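Local atomic coordinates of alpha-fucosidase (Bifidobacterium bifidum, PDB entry 2EAB), a protein that probably hydrolyses alpha-1,2-linked L-fucose from glycans, as a glycoside hydrolase family 95 enzyme whose catalytic region this chain represents. Residues Leu534-Ser539 and Asp599-Val604; Asn45-Thr50 and Gly60-Gly65. One frame throughout, in Å; residues are numbered along the deposited sequence.

The two contacts lie on opposite sides of the chain's centre. Their centres are 46 Å apart, and their nearest atoms are about 27 Å apart. Contact 2 joins a helix to a beta strand within the family 65 type N-terminal domain. It is buried. The side chain of Thr62 lies about 14 Å from a bound calcium ion and about 11 Å from that of Ser386, one of the calcium-binding residues. Contact 1 belongs to the family 95 catalytic domain. It joins a helix to a loop at the surface, away from the known calcium sites. One contact is thus polar and superficial, the other largely aromatic and internal.

Contact 1: Leu534-Ser539 and Asp599-Val604; sequences LLKEES and DPDGLV
Lys536 reaches from its helix to the loop 599-604, where it meets Asp601 and Leu603. Its CG is anti to the backbone N (chi1 177°), and the chain runs on fully extended, which carries the ammonium group out to the loop. There Lys536 NZ forms a salt bridge with Asp601 OD2 at 3.0 Å. As a hydrogen bond this pair is weak. Both ends have stronger partners outside the segments: Lys536 NZ makes a salt bridge with Glu477, and Asp601 OD2 hydrogen-bonds to Tyr532 OH. The ammonium group is thus shared by two carboxylates. Leu603 meets the aliphatic part of the same chain. Leu603 CD1 lies 3.9 Å from Lys536 CG, and the two side chains cross at about a right angle. The loop is braced from within. Leu603 N donates to Asp599 OD1 at 2.9 Å, and Val604 N to Asp599 OD2 at 3.2 Å. Both are met on the syn side, the Val604 donor tilted well out of the carboxylate plane. Asp601 is in a type I beta turn from Asp599 to Gly602, and its CB points toward the helix. This surface contact joins helix 525-546 to the loop after helix 577-596 in the family 95 catalytic domain, an (alpha/alpha)6 barrel of the six-hairpin clan.

Contact 2: Asn45-Thr50 and Gly60-Gly65; sequences NRWQQT and GGTVWG
Trp47 offers the edge of its indole to Thr62 and its CB to the ring of Trp64. Trp47 NE1 donates to Thr62 OG1 at 2.8 Å. The bond is nearly straight, with an N-H...O angle of 164°, and OG1 lies in the plane of the indole. The CG of Trp47 is anti to the backbone N (chi1 172°), which turns the N-H edge to the strand. Trp64 lies obliquely to Trp47. The five-membered rings of Trp47 and Trp64 have centroids 5.9 Å apart and planes at 46°. The closest touch is Trp47 CB to Trp64 CZ2, at 3.6 Å. The benzene end of Trp64 also reaches the helix backbone, with Trp64 CH2 3.7 Å from Trp47 N. Beyond it, Arg46 CG comes within 3.8 Å of Trp64 CZ3, while the guanidinium bends away. Trp64 NE1 bonds to Thr73 OG1 on strand 69-76, which ties the second indole to the sheet. Replacing Trp47 by a leucine would probably leave Thr62 OG1 without its indole donor and open a gap beside Trp64. Both tryptophans are buried. Trp47 and Trp64 join helix 42-50 to strand 59-63 and the loop that follows it, within the N-terminal beta-sandwich domain of the family 65 type, in the galactose-mutarotase-like clan.

Contact 1: Leu534-Ser539 and Asp599-Val604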
loop_
_atom_site.group_PDB
_atom_site.type_symbol
_atom_site.label_atom_id
_atom_site.label_comp_id
_atom_site.label_asym_id
_atom_site.label_seq_id
_atom_site.Cartn_x
_atom_site.Cartn_y
_atom_site.Cartn_z
ATOM N N LEU A 534 -2.559 4.495 -19.647
ATOM C CA LEU A 534 -3.607 4.133 -18.687
ATOM C C LEU A 534 -4.614 5.253 -18.475
ATOM O O LEU A 534 -5.826 5.020 -18.467
ATOM C CB LEU A 534 -2.996 3.732 -17.347
ATOM C CG LEU A 534 -2.307 2.367 -17.301
ATOM C CD1 LEU A 534 -1.393 2.259 -16.091
ATOM C CD2 LEU A 534 -3.331 1.237 -17.304
ATOM N N LEU A 535 -4.097 6.467 -18.300
ATOM C CA LEU A 535 -4.946 7.627 -18.038
ATOM C C LEU A 535 -5.794 8.002 -19.238
ATOM O O LEU A 535 -6.937 8.414 -19.076
ATOM C CB LEU A 535 -4.108 8.822 -17.589
ATOM C CG LEU A 535 -3.614 8.752 -16.144
ATOM C CD1 LEU A 535 -2.471 9.717 -15.925
ATOM C CD2 LEU A 535 -4.750 9.032 -15.166
ATOM N N LYS A 536 -5.224 7.862 -20.431
ATOM C CA LYS A 536 -5.928 8.183 -21.665
ATOM C C LYS A 536 -7.195 7.336 -21.786
ATOM O O LYS A 536 -8.284 7.860 -22.037
ATOM C CB LYS A 536 -5.011 7.935 -22.861
ATOM C CG LYS A 536 -5.646 8.170 -24.221
ATOM C CD LYS A 536 -4.662 7.816 -25.333
ATOM C CE LYS A 536 -5.311 7.924 -26.706
ATOM N NZ LYS A 536 -4.360 7.598 -27.810
ATOM N N GLU A 537 -7.061 6.025 -21.593
ATOM C CA GLU A 537 -8.200 5.140 -21.771
ATOM C C GLU A 537 -9.222 5.269 -20.637
ATOM O O GLU A 537 -10.418 5.213 -20.898
ATOM C CB GLU A 537 -7.762 3.687 -21.976
ATOM C CG GLU A 537 -8.920 2.712 -22.096
ATOM C CD GLU A 537 -8.553 1.377 -22.722
ATOM O OE1 GLU A 537 -7.447 1.220 -23.294
ATOM O OE2 GLU A 537 -9.405 0.474 -22.662
ATOM N N GLU A 538 -8.775 5.438 -19.394
ATOM C CA GLU A 538 -9.740 5.618 -18.307
ATOM C C GLU A 538 -10.456 6.969 -18.392
ATOM O O GLU A 538 -11.635 7.073 -18.050
ATOM C CB GLU A 538 -9.105 5.392 -16.932
ATOM C CG GLU A 538 -10.125 5.270 -15.789
ATOM C CD GLU A 538 -10.954 3.990 -15.834
ATOM O OE1 GLU A 538 -10.667 3.125 -16.699
ATOM O OE2 GLU A 538 -11.892 3.857 -15.007
ATOM N N SER A 539 -9.754 8.004 -18.851
ATOM C CA SER A 539 -10.387 9.305 -19.064
ATOM C C SER A 539 -11.392 9.224 -20.212
ATOM O O SER A 539 -12.497 9.755 -20.105
ATOM C CB SER A 539 -9.349 10.403 -19.309
ATOM O OG SER A 539 -8.533 10.569 -18.166
ATOM N N ASP A 599 0.868 16.718 -25.872
ATOM C CA ASP A 599 -0.518 16.408 -26.249
ATOM C C ASP A 599 -0.642 15.869 -27.684
ATOM O O ASP A 599 -1.387 16.425 -28.496
ATOM C CB ASP A 599 -1.425 17.634 -26.031
ATOM C CG ASP A 599 -2.917 17.292 -26.073
ATOM O OD1 ASP A 599 -3.289 16.106 -25.944
ATOM O OD2 ASP A 599 -3.726 18.231 -26.229
ATOM N N PRO A 600 0.070 14.762 -27.993
ATOM C CA PRO A 600 0.092 14.252 -29.370
ATOM C C PRO A 600 -1.274 13.818 -29.894
ATOM O O PRO A 600 -1.483 13.791 -31.110
ATOM C CB PRO A 600 1.031 13.043 -29.284
ATOM C CG PRO A 600 0.999 12.630 -27.852
ATOM C CD PRO A 600 0.881 13.919 -27.094
ATOM N N ASP A 601 -2.192 13.485 -28.990
ATOM C CA ASP A 601 -3.516 13.017 -29.382
ATOM C C ASP A 601 -4.563 14.138 -29.383
ATOM O O ASP A 601 -5.717 13.909 -29.750
ATOM C CB ASP A 601 -3.960 11.854 -28.484
ATOM C CG ASP A 601 -3.020 10.660 -28.560
ATOM O OD1 ASP A 601 -2.564 10.322 -29.674
ATOM O OD2 ASP A 601 -2.741 10.055 -27.502
ATOM N N GLY A 602 -4.151 15.342 -28.988
ATOM C CA GLY A 602 -5.042 16.511 -28.959
ATOM C C GLY A 602 -6.259 16.305 -28.072
ATOM O O GLY A 602 -7.392 16.558 -28.489
ATOM N N LEU A 603 -6.017 15.845 -26.844
ATOM C CA LEU A 603 -7.097 15.473 -25.923
ATOM C C LEU A 603 -7.304 16.449 -24.764
ATOM O O LEU A 603 -8.336 16.411 -24.091
ATOM C CB LEU A 603 -6.886 14.045 -25.399
ATOM C CG LEU A 603 -6.926 12.948 -26.470
ATOM C CD1 LEU A 603 -6.630 11.585 -25.866
ATOM C CD2 LEU A 603 -8.260 12.924 -27.209
ATOM N N VAL A 604 -6.334 17.329 -24.539
ATOM C CA VAL A 604 -6.430 18.321 -23.467
ATOM C C VAL A 604 -7.588 19.287 -23.725
ATOM O O VAL A 604 -8.387 19.567 -22.827
ATOM C CB VAL A 604 -5.094 19.090 -23.284
ATOM C CG1 VAL A 604 -5.252 20.267 -22.325
ATOM C CG2 VAL A 604 -4.009 18.149 -22.784
#

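Contact 2: Asn45-Thr50 and Gly60-Gly65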
loop_
_atom_site.group_PDB
_atom_site.type_symbol
_atom_site.label_atom_id
_atom_site.label_comp_id
_atom_site.label_asym_id
_atom_site.label_seq_id
_atom_site.Cartn_x
_atom_site.Cartn_y
_atom_site.Cartn_z
ATOM N N ASN A 45 -4.215 -16.128 16.090
ATOM C CA ASN A 45 -4.081 -14.827 16.723
ATOM C C ASN A 45 -2.660 -14.574 17.219
ATOM O O ASN A 45 -2.132 -13.464 17.077
ATOM C CB ASN A 45 -5.061 -14.655 17.875
ATOM C CG ASN A 45 -4.923 -13.299 18.530
ATOM O OD1 ASN A 45 -5.140 -12.270 17.890
ATOM N ND2 ASN A 45 -4.507 -13.288 19.793
ATOM N N ARG A 46 -2.035 -15.595 17.805
ATOM C CA ARG A 46 -0.654 -15.459 18.244
ATOM C C ARG A 46 0.247 -15.106 17.062
ATOM O O ARG A 46 1.109 -14.227 17.172
ATOM C CB ARG A 46 -0.153 -16.726 18.950
ATOM C CG ARG A 46 1.222 -16.567 19.608
ATOM C CD ARG A 46 1.144 -15.871 20.965
ATOM N NE ARG A 46 0.447 -16.677 21.970
ATOM C CZ ARG A 46 0.125 -16.252 23.190
ATOM N NH1 ARG A 46 0.441 -15.024 23.587
ATOM N NH2 ARG A 46 -0.514 -17.065 24.019
ATOM N N TRP A 47 0.036 -15.782 15.933
ATOM C CA TRP A 47 0.809 -15.507 14.721
ATOM C C TRP A 47 0.807 -14.008 14.380
ATOM O O TRP A 47 1.868 -13.394 14.186
ATOM C CB TRP A 47 0.289 -16.323 13.521
ATOM C CG TRP A 47 0.959 -15.880 12.248
ATOM C CD1 TRP A 47 2.161 -16.301 11.769
ATOM C CD2 TRP A 47 0.487 -14.883 11.328
ATOM N NE1 TRP A 47 2.465 -15.642 10.598
ATOM C CE2 TRP A 47 1.455 -14.762 10.309
ATOM C CE3 TRP A 47 -0.670 -14.096 11.256
ATOM C CZ2 TRP A 47 1.311 -13.869 9.240
ATOM C CZ3 TRP A 47 -0.813 -13.205 10.196
ATOM C CH2 TRP A 47 0.172 -13.104 9.203
ATOM N N GLN A 48 -0.382 -13.419 14.302
ATOM C CA GLN A 48 -0.498 -12.049 13.790
ATOM C C GLN A 48 0.049 -11.001 14.746
ATOM O O GLN A 48 0.438 -9.917 14.312
ATOM C CB GLN A 48 -1.941 -11.701 13.411
ATOM C CG GLN A 48 -2.886 -11.572 14.590
ATOM C CD GLN A 48 -4.227 -10.992 14.210
ATOM O OE1 GLN A 48 -4.388 -10.391 13.143
ATOM N NE2 GLN A 48 -5.200 -11.148 15.096
ATOM N N GLN A 49 0.083 -11.318 16.041
ATOM C CA GLN A 49 0.484 -10.331 17.045
ATOM C C GLN A 49 1.959 -10.388 17.424
ATOM O O GLN A 49 2.489 -9.421 17.977
ATOM C CB GLN A 49 -0.383 -10.439 18.308
ATOM C CG GLN A 49 -1.866 -10.240 18.045
ATOM C CD GLN A 49 -2.651 -9.753 19.253
ATOM O OE1 GLN A 49 -2.116 -9.076 20.139
ATOM N NE2 GLN A 49 -3.939 -10.071 19.275
ATOM N N THR A 50 2.616 -11.507 17.135
ATOM C CA THR A 50 3.916 -11.778 17.759
ATOM C C THR A 50 5.069 -12.185 16.839
ATOM O O THR A 50 6.224 -12.096 17.251
ATOM C CB THR A 50 3.809 -12.849 18.882
ATOM O OG1 THR A 50 3.555 -14.125 18.294
ATOM C CG2 THR A 50 2.702 -12.526 19.876
ATOM N N GLY A 60 7.933 -15.164 1.570
ATOM C CA GLY A 60 8.011 -14.528 2.865
ATOM C C GLY A 60 7.978 -15.535 3.989
ATOM O O GLY A 60 7.421 -16.630 3.853
ATOM N N GLY A 61 8.583 -15.148 5.105
ATOM C CA GLY A 61 8.494 -15.907 6.336
ATOM C C GLY A 61 8.057 -15.026 7.483
ATOM O O GLY A 61 8.245 -13.807 7.454
ATOM N N THR A 62 7.458 -15.652 8.489
ATOM C CA THR A 62 7.173 -15.009 9.762
ATOM C C THR A 62 7.698 -15.923 10.865
ATOM O O THR A 62 7.234 -17.058 11.025
ATOM C CB THR A 62 5.671 -14.671 9.949
ATOM O OG1 THR A 62 4.861 -15.569 9.177
ATOM C CG2 THR A 62 5.381 -13.229 9.517
ATOM N N VAL A 63 8.696 -15.421 11.588
ATOM C CA VAL A 63 9.498 -16.220 12.513
ATOM C C VAL A 63 8.902 -16.213 13.911
ATOM O O VAL A 63 8.617 -15.151 14.469
ATOM C CB VAL A 63 10.947 -15.683 12.579
ATOM C CG1 VAL A 63 11.804 -16.519 13.530
ATOM C CG2 VAL A 63 11.558 -15.660 11.194
ATOM N N TRP A 64 8.733 -17.407 14.477
ATOM C CA TRP A 64 8.214 -17.539 15.835
ATOM C C TRP A 64 9.331 -17.510 16.891
ATOM O O TRP A 64 9.162 -16.937 17.962
ATOM C CB TRP A 64 7.380 -18.819 15.966
ATOM C CG TRP A 64 6.114 -18.841 15.137
ATOM C CD1 TRP A 64 6.018 -18.863 13.770
ATOM C CD2 TRP A 64 4.767 -18.866 15.629
ATOM N NE1 TRP A 64 4.700 -18.888 13.385
ATOM C CE2 TRP A 64 3.910 -18.893 14.503
ATOM C CE3 TRP A 64 4.200 -18.860 16.911
ATOM C CZ2 TRP A 64 2.520 -18.923 14.620
ATOM C CZ3 TRP A 64 2.814 -18.888 17.026
ATOM C CH2 TRP A 64 1.991 -18.916 15.886
ATOM N N GLY A 65 10.467 -18.124 16.575
ATOM C CA GLY A 65 11.599 -18.173 17.501
ATOM C C GLY A 65 11.385 -19.110 18.675
ATOM O O GLY A 65 11.883 -18.857 19.777
#